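Local coordinates for blue copper protein (Hyphomicrobium denitrificans, PDB 3EF4), which binds one copper ion per subunit and probably carries electrons between redox partners in the periplasm, as a pseudoazurin of the cupredoxin family, at residues A[1-6]-A[28-33]; A[21-26]-A[90-95]; A[48-53]-A[73-78]. All blocks are in the same frame, centred on the assembly; numbering follows the deposited sequence.

Contact 1 (A[1-6]-A[28-33]); sequences AEHIVE and AGDTVK. With PO4 (phosphate ion), chain E; PO4 (phosphate ion), chain F.
The two strands of this contact run parallel in the cupredoxin beta-sandwich, Glu2, His3 and Ile4 of strand 2-8 lying level with Thr31, Val32 and Lys33 of strand 31-35. His3 N reaches Thr31 O at 2.8 Å and His3 O takes Lys33 N, so the two straddle Val32, as parallel pairing requires. Val5 N to Lys33 O is nearly straight, 173° at the hydrogen, while the first rung, Thr31 N to Ala1 O, is weak.

At the start of the pairing the N-terminus is held by charge: Ala1 N forms a salt bridge of 2.8 Å with Asp30 OD2, approaching from above the carboxylate plane, and a water links the same nitrogen to Gly29 O. The other oxygen, Asp30 OD1, accepts from the backbone N of Glu27.

The two faces differ in character. On one, the extended side chain of Glu2 passes over the aliphatic part of Lys33 toward its amine, although the position of Glu2 OE2 is less sure, and Ile4 CD1 lies alongside Lys33 CB at 3.9 Å. On the other, Val5 CG2 meets Val32 CG1 at 3.7 Å, in a layer that also takes in Phe19 and Val26.

On His3, which shares that second face, ND1 donates to one phosphate and NE2 to another, both probably from the crystallisation liquor, which would favour the protonated imidazolium. With CG anti to the carbonyl carbon (chi1 -65°), ND1 of His3 gives a bond of 2.9 Å to O2 of the chain E phosphate, whose O3 takes the backbone N of Ile4.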
loop_
_atom_site.group_PDB
_atom_site.type_symbol
_atom_site.label_atom_id
_atom_site.label_comp_id
_atom_site.label_asym_id
_atom_site.label_seq_id
_atom_site.Cartn_x
_atom_site.Cartn_y
_atom_site.Cartn_z
ATOM N N ALA A 1 -11.165 -11.690 -7.434
ATOM C CA ALA A 1 -11.487 -10.360 -7.973
ATOM C C ALA A 1 -10.230 -9.481 -8.032
ATOM O O ALA A 1 -9.445 -9.490 -7.109
ATOM C CB ALA A 1 -12.566 -9.767 -7.071
ATOM N N GLU A 2 -9.990 -8.756 -9.114
ATOM C CA GLU A 2 -8.821 -7.887 -9.219
ATOM C C GLU A 2 -9.126 -6.467 -8.754
ATOM O O GLU A 2 -10.222 -5.934 -9.012
ATOM C CB GLU A 2 -8.437 -7.831 -10.691
ATOM C CG GLU A 2 -7.184 -7.034 -11.032
ATOM C CD GLU A 2 -6.917 -7.059 -12.523
ATOM O OE1 GLU A 2 -7.606 -6.411 -13.321
ATOM O OE2 GLU A 2 -5.989 -7.787 -12.927
ATOM N N HIS A 3 -8.165 -5.856 -8.104
ATOM C CA HIS A 3 -8.271 -4.492 -7.619
ATOM C C HIS A 3 -7.095 -3.743 -8.223
ATOM O O HIS A 3 -6.016 -4.350 -8.338
ATOM C CB HIS A 3 -8.232 -4.389 -6.127
ATOM C CG HIS A 3 -9.399 -5.028 -5.486
ATOM N ND1 HIS A 3 -10.412 -4.271 -4.949
ATOM C CD2 HIS A 3 -9.745 -6.314 -5.334
ATOM C CE1 HIS A 3 -11.324 -5.088 -4.464
ATOM N NE2 HIS A 3 -10.948 -6.333 -4.679
ATOM N N ILE A 4 -7.308 -2.501 -8.595
ATOM C CA ILE A 4 -6.272 -1.670 -9.216
ATOM C C ILE A 4 -5.888 -0.531 -8.305
ATOM O O ILE A 4 -6.763 0.140 -7.737
ATOM C CB ILE A 4 -6.810 -1.089 -10.549
ATOM C CG1 ILE A 4 -7.265 -2.191 -11.501
ATOM C CG2 ILE A 4 -5.728 -0.206 -11.175
ATOM C CD1 ILE A 4 -6.168 -3.126 -11.964
ATOM N N VAL A 5 -4.576 -0.312 -8.176
ATOM C CA VAL A 5 -4.070 0.860 -7.485
ATOM C C VAL A 5 -3.181 1.607 -8.441
ATOM O O VAL A 5 -2.216 1.073 -8.967
ATOM C CB VAL A 5 -3.294 0.446 -6.234
ATOM C CG1 VAL A 5 -2.648 1.662 -5.598
ATOM C CG2 VAL A 5 -4.230 -0.269 -5.281
ATOM N N GLU A 6 -3.542 2.845 -8.731
ATOM C CA GLU A 6 -2.750 3.664 -9.612
ATOM C C GLU A 6 -1.606 4.388 -8.896
ATOM O O GLU A 6 -1.792 4.876 -7.778
ATOM C CB GLU A 6 -3.637 4.736 -10.265
ATOM C CG GLU A 6 -4.739 4.183 -11.129
ATOM C CD GLU A 6 -5.457 5.271 -11.932
ATOM O OE1 GLU A 6 -5.273 6.462 -11.570
ATOM O OE2 GLU A 6 -6.155 4.883 -12.882
ATOM N N ALA A 28 -9.022 -12.861 0.302
ATOM C CA ALA A 28 -8.029 -13.816 -0.136
ATOM C C ALA A 28 -8.336 -14.377 -1.522
ATOM O O ALA A 28 -9.525 -14.625 -1.785
ATOM C CB ALA A 28 -8.004 -14.961 0.865
ATOM N N GLY A 29 -7.316 -14.537 -2.340
ATOM C CA GLY A 29 -7.434 -14.980 -3.701
ATOM C C GLY A 29 -7.563 -13.844 -4.690
ATOM O O GLY A 29 -7.495 -14.055 -5.910
ATOM N N ASP A 30 -7.752 -12.598 -4.177
ATOM C CA ASP A 30 -7.780 -11.440 -5.047
ATOM C C ASP A 30 -6.368 -11.045 -5.448
ATOM O O ASP A 30 -5.379 -11.337 -4.818
ATOM C CB ASP A 30 -8.433 -10.249 -4.351
ATOM C CG ASP A 30 -9.932 -10.412 -4.196
ATOM O OD1 ASP A 30 -10.525 -9.549 -3.514
ATOM O OD2 ASP A 30 -10.537 -11.372 -4.718
ATOM N N THR A 31 -6.290 -10.318 -6.529
ATOM C CA THR A 31 -5.034 -9.696 -6.889
ATOM C C THR A 31 -5.177 -8.188 -6.744
ATOM O O THR A 31 -6.233 -7.587 -6.977
ATOM C CB THR A 31 -4.575 -9.956 -8.324
ATOM O OG1 THR A 31 -5.738 -9.579 -9.079
ATOM C CG2 THR A 31 -4.354 -11.387 -8.714
ATOM N N VAL A 32 -4.084 -7.555 -6.369
ATOM C CA VAL A 32 -4.018 -6.114 -6.387
ATOM C C VAL A 32 -2.905 -5.738 -7.359
ATOM O O VAL A 32 -1.732 -6.095 -7.169
ATOM C CB VAL A 32 -3.758 -5.501 -4.994
ATOM C CG1 VAL A 32 -3.775 -3.980 -5.073
ATOM C CG2 VAL A 32 -4.793 -6.005 -3.997
ATOM N N LYS A 33 -3.253 -5.052 -8.434
ATOM C CA LYS A 33 -2.281 -4.627 -9.440
ATOM C C LYS A 33 -1.988 -3.156 -9.270
ATOM O O LYS A 33 -2.918 -2.326 -9.319
ATOM C CB LYS A 33 -2.835 -4.786 -10.877
ATOM C CG LYS A 33 -3.314 -6.051 -11.383
ATOM C CD LYS A 33 -3.432 -5.973 -12.913
ATOM C CE LYS A 33 -3.260 -7.423 -13.372
ATOM N NZ LYS A 33 -3.335 -7.489 -14.874
HETATM P P PO4 E . -10.018 -0.770 -6.583
HETATM O O1 PO4 E . -10.649 0.592 -7.015
HETATM O O2 PO4 E . -10.871 -1.448 -5.451
HETATM O O3 PO4 E . -9.924 -1.739 -7.828
HETATM O O4 PO4 E . -8.539 -0.520 -6.028
HETATM P P PO4 F . -13.581 -8.433 -3.392
HETATM O O1 PO4 F . -13.431 -7.815 -4.840
HETATM O O2 PO4 F . -15.116 -8.589 -3.045
HETATM O O3 PO4 F . -12.887 -9.846 -3.350
HETATM O O4 PO4 F . -12.889 -7.473 -2.349
HETATM O O HOH W 1 -9.294 -13.326 -8.028
#

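Contact 2 (A[21-26]-A[90-95]); sequences PGFVKV and LVQVGK
Phe23 to Val26 pair in parallel with Leu90 to Val93, joining strand 18-26 to strand 88-93 within the cupredoxin sheet. Five backbone hydrogen bonds make the ladder, from Leu90 N to Gly22 O at one end to Gly94 N to Val26 O at the other; in the middle Val26 N meets Gln92 O at 2.8 Å.

Apolar contacts fall on both faces. Val24 CG1 lies beside Val91 CG2, and Val26 CG2 packs against Val93 CG2 at 3.8 Å, on the side where Val32 also touches Val26 and Val91. On the opposite face Phe23 CD1 touches Leu90 CD2 at 4.0 Å.

Polar side chains gather around Gln92. Its amide oxygen OE1 sits in the plane of the Phe23 ring, 3.4 Å from CZ, and accepts from the backbone N of Val123; NE2 donates to Gly94 O at 2.8 Å with that oxygen close to the amide plane. Lys25, bent at chi2 (81°), lays CD 3.4 Å from Gln92 CD and turns NZ to Val26 O and the carboxylate of Glu27. A leucine in place of Gln92 would probably leave Val123 N and Gly94 O without their mates and let the C-terminal residues shift.

Val26 O is gripped by two donors, Gly94 N and Lys25 NZ, from opposite faces of its plane, and the primary amide ties the sheet, the turn after it and the C-terminus together.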
loop_
_atom_site.group_PDB
_atom_site.type_symbol
_atom_site.label_atom_id
_atom_site.label_comp_id
_atom_site.label_asym_id
_atom_site.label_seq_id
_atom_site.Cartn_x
_atom_site.Cartn_y
_atom_site.Cartn_z
ATOM N N PRO A 21 -6.511 3.969 -5.062
ATOM C CA PRO A 21 -6.759 4.460 -3.698
ATOM C C PRO A 21 -5.578 4.160 -2.795
ATOM O O PRO A 21 -4.736 3.301 -3.084
ATOM C CB PRO A 21 -7.977 3.663 -3.232
ATOM C CG PRO A 21 -7.929 2.394 -4.016
ATOM C CD PRO A 21 -7.278 2.738 -5.317
ATOM N N GLY A 22 -5.507 4.854 -1.661
ATOM C CA GLY A 22 -4.515 4.640 -0.658
ATOM C C GLY A 22 -4.828 3.512 0.315
ATOM O O GLY A 22 -3.949 3.053 1.040
ATOM N N PHE A 23 -6.078 3.082 0.332
ATOM C CA PHE A 23 -6.541 1.964 1.155
ATOM C C PHE A 23 -7.394 1.093 0.238
ATOM O O PHE A 23 -8.246 1.608 -0.481
ATOM C CB PHE A 23 -7.364 2.444 2.337
ATOM C CG PHE A 23 -8.029 1.287 3.053
ATOM C CD1 PHE A 23 -7.292 0.525 3.933
ATOM C CD2 PHE A 23 -9.351 0.933 2.842
ATOM C CE1 PHE A 23 -7.852 -0.566 4.572
ATOM C CE2 PHE A 23 -9.930 -0.169 3.428
ATOM C CZ PHE A 23 -9.158 -0.938 4.289
ATOM N N VAL A 24 -7.170 -0.208 0.275
ATOM C CA VAL A 24 -8.097 -1.089 -0.460
ATOM C C VAL A 24 -8.305 -2.362 0.347
ATOM O O VAL A 24 -7.401 -2.971 0.881
ATOM C CB VAL A 24 -7.708 -1.333 -1.904
ATOM C CG1 VAL A 24 -6.399 -2.035 -1.941
ATOM C CG2 VAL A 24 -8.697 -2.210 -2.677
ATOM N N LYS A 25 -9.566 -2.717 0.457
ATOM C CA LYS A 25 -10.036 -3.928 1.093
ATOM C C LYS A 25 -10.315 -4.984 0.050
ATOM O O LYS A 25 -11.045 -4.768 -0.916
ATOM C CB LYS A 25 -11.283 -3.610 1.945
ATOM C CG LYS A 25 -11.900 -4.911 2.474
ATOM C CD LYS A 25 -11.233 -5.460 3.687
ATOM C CE LYS A 25 -11.905 -6.676 4.326
ATOM N NZ LYS A 25 -12.385 -7.662 3.315
ATOM N N VAL A 26 -9.696 -6.143 0.237
ATOM C CA VAL A 26 -9.778 -7.250 -0.672
ATOM C C VAL A 26 -10.006 -8.548 0.105
ATOM O O VAL A 26 -10.033 -8.578 1.342
ATOM C CB VAL A 26 -8.537 -7.385 -1.563
ATOM C CG1 VAL A 26 -8.174 -6.056 -2.187
ATOM C CG2 VAL A 26 -7.348 -7.905 -0.758
ATOM N N LEU A 90 -2.134 0.897 1.874
ATOM C CA LEU A 90 -2.496 -0.120 2.824
ATOM C C LEU A 90 -3.525 -1.053 2.168
ATOM O O LEU A 90 -4.600 -0.609 1.763
ATOM C CB LEU A 90 -3.085 0.500 4.079
ATOM C CG LEU A 90 -3.469 -0.455 5.229
ATOM C CD1 LEU A 90 -2.267 -1.225 5.712
ATOM C CD2 LEU A 90 -4.122 0.294 6.388
ATOM N N VAL A 91 -3.206 -2.335 2.100
ATOM C CA VAL A 91 -4.124 -3.334 1.557
ATOM C C VAL A 91 -4.578 -4.203 2.723
ATOM O O VAL A 91 -3.738 -4.774 3.432
ATOM C CB VAL A 91 -3.465 -4.206 0.492
ATOM C CG1 VAL A 91 -4.411 -5.265 -0.028
ATOM C CG2 VAL A 91 -2.963 -3.343 -0.653
ATOM N N GLN A 92 -5.877 -4.327 2.904
ATOM C CA GLN A 92 -6.453 -5.238 3.896
ATOM C C GLN A 92 -6.988 -6.463 3.210
ATOM O O GLN A 92 -7.861 -6.363 2.347
ATOM C CB GLN A 92 -7.605 -4.547 4.591
ATOM C CG GLN A 92 -8.239 -5.471 5.633
ATOM C CD GLN A 92 -9.328 -4.773 6.447
ATOM O OE1 GLN A 92 -9.433 -3.532 6.470
ATOM N NE2 GLN A 92 -10.097 -5.582 7.158
ATOM N N VAL A 93 -6.469 -7.610 3.616
ATOM C CA VAL A 93 -6.931 -8.892 3.133
ATOM C C VAL A 93 -7.774 -9.531 4.223
ATOM O O VAL A 93 -7.240 -9.938 5.264
ATOM C CB VAL A 93 -5.754 -9.814 2.749
ATOM C CG1 VAL A 93 -6.270 -11.128 2.178
ATOM C CG2 VAL A 93 -4.809 -9.113 1.794
ATOM N N GLY A 94 -9.077 -9.580 4.025
ATOM C CA GLY A 94 -9.874 -10.202 5.085
ATOM C C GLY A 94 -9.769 -9.509 6.410
ATOM O O GLY A 94 -9.762 -8.275 6.477
ATOM N N LYS A 95 -9.688 -10.290 7.504
ATOM C CA LYS A 95 -9.609 -9.777 8.867
ATOM C C LYS A 95 -8.299 -9.056 9.150
ATOM O O LYS A 95 -7.256 -9.575 8.768
ATOM C CB LYS A 95 -9.838 -10.937 9.832
ATOM C CG LYS A 95 -9.515 -10.781 11.258
ATOM C CD LYS A 95 -10.254 -9.986 12.296
ATOM C CE LYS A 95 -9.279 -9.272 13.260
ATOM N NZ LYS A 95 -9.879 -8.102 13.943
#

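Contact 3 (A[48-53]-A[73-78]); sequences EVWPEG and GLYVLK. With PO4 (phosphate ion), chain G; PO4 (phosphate ion), chain H.
An aromatic and proline cluster packs the loop 48-53, between strands 44-45 and 65-68, onto strand 73-78 of the cupredoxin sheet. Trp50 and Tyr75 form a T-shaped pair: the Tyr75 edge, led by CD2 3.6 Å from Trp50 CH2, points at the six-membered ring of Trp50, with centroids 4.9 Å apart and planes at 70°. The indole gets there with CG anti to the backbone N (chi1 -167°), which carries its CE3 and CZ3 edge to the strand. There Val76 O lies in the ring plane, 3.4 Å from Trp50 CE3, and Leu77 CD1 touches CZ3.

Pro51 presses its ring on one face of Tyr75 in a CH-pi contact, CG being 3.8 Å from the phenol centroid and 26° off the normal. Phe67 adds another ring beside both aromatics, and Tyr75 OH donates to Lys71 O. On the side toward helix 99-104, Val49 CG1 meets Val76 CB at 3.6 Å, beside Ile102.

Backbone polarity is met by water: one molecule donates to Val49 O and to Leu74 O and accepts from Val76 N. A separate water links the Glu48 and Lys78 side chains, donating to OE1 and accepting from NZ.

The loop thus meets the strand through ring packing and bridging water; Pro51 and Tyr75 on one face, with Val76 O and Leu77 at the edge, would restrict how the indole can turn.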
loop_
_atom_site.group_PDB
_atom_site.type_symbol
_atom_site.label_atom_id
_atom_site.label_comp_id
_atom_site.label_asym_id
_atom_site.label_seq_id
_atom_site.Cartn_x
_atom_site.Cartn_y
_atom_site.Cartn_z
ATOM N N GLU A 48 9.668 -3.750 6.960
ATOM C CA GLU A 48 9.722 -3.677 8.414
ATOM C C GLU A 48 8.372 -3.910 9.049
ATOM O O GLU A 48 8.315 -4.142 10.251
ATOM C CB GLU A 48 10.366 -2.339 8.821
ATOM C CG GLU A 48 11.774 -2.169 8.262
ATOM C CD GLU A 48 11.910 -1.811 6.783
ATOM O OE1 GLU A 48 10.958 -1.450 5.988
ATOM O OE2 GLU A 48 13.079 -1.981 6.370
ATOM N N VAL A 49 7.302 -3.835 8.242
ATOM C CA VAL A 49 5.942 -4.071 8.779
ATOM C C VAL A 49 5.193 -5.156 7.994
ATOM O O VAL A 49 4.066 -5.522 8.387
ATOM C CB VAL A 49 5.180 -2.721 8.879
ATOM C CG1 VAL A 49 4.758 -2.241 7.502
ATOM C CG2 VAL A 49 3.997 -2.718 9.813
ATOM N N TRP A 50 5.768 -5.679 6.933
ATOM C CA TRP A 50 5.108 -6.719 6.119
ATOM C C TRP A 50 4.864 -7.976 6.915
ATOM O O TRP A 50 5.756 -8.305 7.707
ATOM C CB TRP A 50 5.973 -7.000 4.935
ATOM C CG TRP A 50 5.408 -7.783 3.820
ATOM C CD1 TRP A 50 5.609 -9.105 3.545
ATOM C CD2 TRP A 50 4.523 -7.314 2.803
ATOM N NE1 TRP A 50 4.920 -9.465 2.437
ATOM C CE2 TRP A 50 4.246 -8.392 1.948
ATOM C CE3 TRP A 50 3.937 -6.045 2.520
ATOM C CZ2 TRP A 50 3.428 -8.284 0.840
ATOM C CZ3 TRP A 50 3.137 -5.965 1.420
ATOM C CH2 TRP A 50 2.882 -7.047 0.591
ATOM N N PRO A 51 3.736 -8.640 6.737
ATOM C CA PRO A 51 3.425 -9.814 7.544
ATOM C C PRO A 51 4.487 -10.890 7.421
ATOM O O PRO A 51 5.067 -11.213 6.350
ATOM C CB PRO A 51 2.062 -10.253 7.030
ATOM C CG PRO A 51 1.418 -9.008 6.540
ATOM C CD PRO A 51 2.582 -8.331 5.886
ATOM N N GLU A 52 4.656 -11.498 8.596
ATOM C CA GLU A 52 5.651 -12.502 8.790
ATOM C C GLU A 52 5.430 -13.614 7.814
ATOM O O GLU A 52 4.279 -14.126 7.696
ATOM C CB GLU A 52 5.595 -13.016 10.254
ATOM C CG GLU A 52 7.029 -13.479 10.648
ATOM C CD GLU A 52 7.191 -14.948 10.260
ATOM O OE1 GLU A 52 8.300 -15.445 10.163
ATOM O OE2 GLU A 52 6.090 -15.540 10.021
ATOM N N GLY A 53 6.551 -13.930 7.142
ATOM C CA GLY A 53 6.511 -15.145 6.365
ATOM C C GLY A 53 5.837 -15.024 5.020
ATOM O O GLY A 53 5.881 -15.967 4.219
ATOM N N GLY A 73 -4.797 -10.199 6.724
ATOM C CA GLY A 73 -4.069 -9.172 7.465
ATOM C C GLY A 73 -3.865 -7.908 6.639
ATOM O O GLY A 73 -4.433 -7.741 5.569
ATOM N N LEU A 74 -3.031 -7.032 7.162
ATOM C CA LEU A 74 -2.759 -5.731 6.617
ATOM C C LEU A 74 -1.377 -5.649 6.036
ATOM O O LEU A 74 -0.418 -6.028 6.707
ATOM C CB LEU A 74 -2.941 -4.642 7.699
ATOM C CG LEU A 74 -4.352 -4.477 8.213
ATOM C CD1 LEU A 74 -4.344 -3.646 9.483
ATOM C CD2 LEU A 74 -5.230 -3.799 7.175
ATOM N N TYR A 75 -1.284 -5.110 4.840
ATOM C CA TYR A 75 -0.076 -5.074 4.022
ATOM C C TYR A 75 0.221 -3.633 3.599
ATOM O O TYR A 75 -0.564 -3.012 2.900
ATOM C CB TYR A 75 -0.307 -5.938 2.784
ATOM C CG TYR A 75 -0.486 -7.388 3.098
ATOM C CD1 TYR A 75 -1.721 -7.907 3.445
ATOM C CD2 TYR A 75 0.596 -8.265 3.059
ATOM C CE1 TYR A 75 -1.884 -9.259 3.738
ATOM C CE2 TYR A 75 0.443 -9.588 3.340
ATOM C CZ TYR A 75 -0.791 -10.091 3.694
ATOM O OH TYR A 75 -0.927 -11.446 3.938
ATOM N N VAL A 76 1.370 -3.161 4.029
ATOM C CA VAL A 76 1.810 -1.810 3.696
ATOM C C VAL A 76 2.815 -1.875 2.566
ATOM O O VAL A 76 3.822 -2.609 2.676
ATOM C CB VAL A 76 2.452 -1.110 4.927
ATOM C CG1 VAL A 76 2.822 0.321 4.558
ATOM C CG2 VAL A 76 1.518 -1.122 6.109
ATOM N N LEU A 77 2.569 -1.085 1.519
ATOM C CA LEU A 77 3.525 -0.918 0.433
ATOM C C LEU A 77 3.891 0.550 0.326
ATOM O O LEU A 77 3.132 1.431 0.680
ATOM C CB LEU A 77 3.026 -1.469 -0.889
ATOM C CG LEU A 77 2.695 -2.950 -0.932
ATOM C CD1 LEU A 77 1.267 -3.230 -0.534
ATOM C CD2 LEU A 77 2.974 -3.532 -2.321
ATOM N N LYS A 78 5.095 0.783 -0.210
ATOM C CA LYS A 78 5.579 2.091 -0.486
ATOM C C LYS A 78 6.038 2.202 -1.935
ATOM O O LYS A 78 6.308 1.224 -2.586
ATOM C CB LYS A 78 6.781 2.451 0.439
ATOM C CG LYS A 78 7.973 1.524 0.249
ATOM C CD LYS A 78 9.149 1.938 1.139
ATOM C CE LYS A 78 10.257 0.887 1.046
ATOM N NZ LYS A 78 11.416 1.225 1.895
HETATM P P PO4 G . 2.617 -9.752 11.391
HETATM O O1 PO4 G . 1.950 -10.728 12.424
HETATM O O2 PO4 G . 2.900 -8.348 12.119
HETATM O O3 PO4 G . 3.984 -10.338 10.895
HETATM O O4 PO4 G . 1.639 -9.477 10.202
HETATM P P PO4 H . 14.380 0.003 -0.643
HETATM O O1 PO4 H . 14.357 1.467 -1.210
HETATM O O2 PO4 H . 13.435 -0.091 0.633
HETATM O O3 PO4 H . 13.836 -1.005 -1.743
HETATM O O4 PO4 H . 15.836 -0.399 -0.218
HETATM O O HOH W 2 10.688 1.100 4.489
HETATM O O HOH W 3 2.137 -4.807 6.419
#

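All three contacts involve cupredoxin beta-sandwich strands, although 48-53 is a loop laid on 73-78. Strands 73-78, 88-93, 18-26, 2-8 and 31-35 lie side by side in that order. Contacts 1 and 2, centres about 9 Å apart, alternate along the chain, His3 packing on Val24 and Val26. Contact 3, its centre about 11 Å from that of contact 2, has both segments between 21-26 and 90-95 in sequence, and backbone bonds of Val91 and Val93 with Tyr75 and Gly73 join the two. Contacts 1 and 3, centres about 16 Å apart, do not touch. Strands 73-78 and 88-93 carry the ends of the loop bearing Cys79, His82 and Met87, which bind copper with His41.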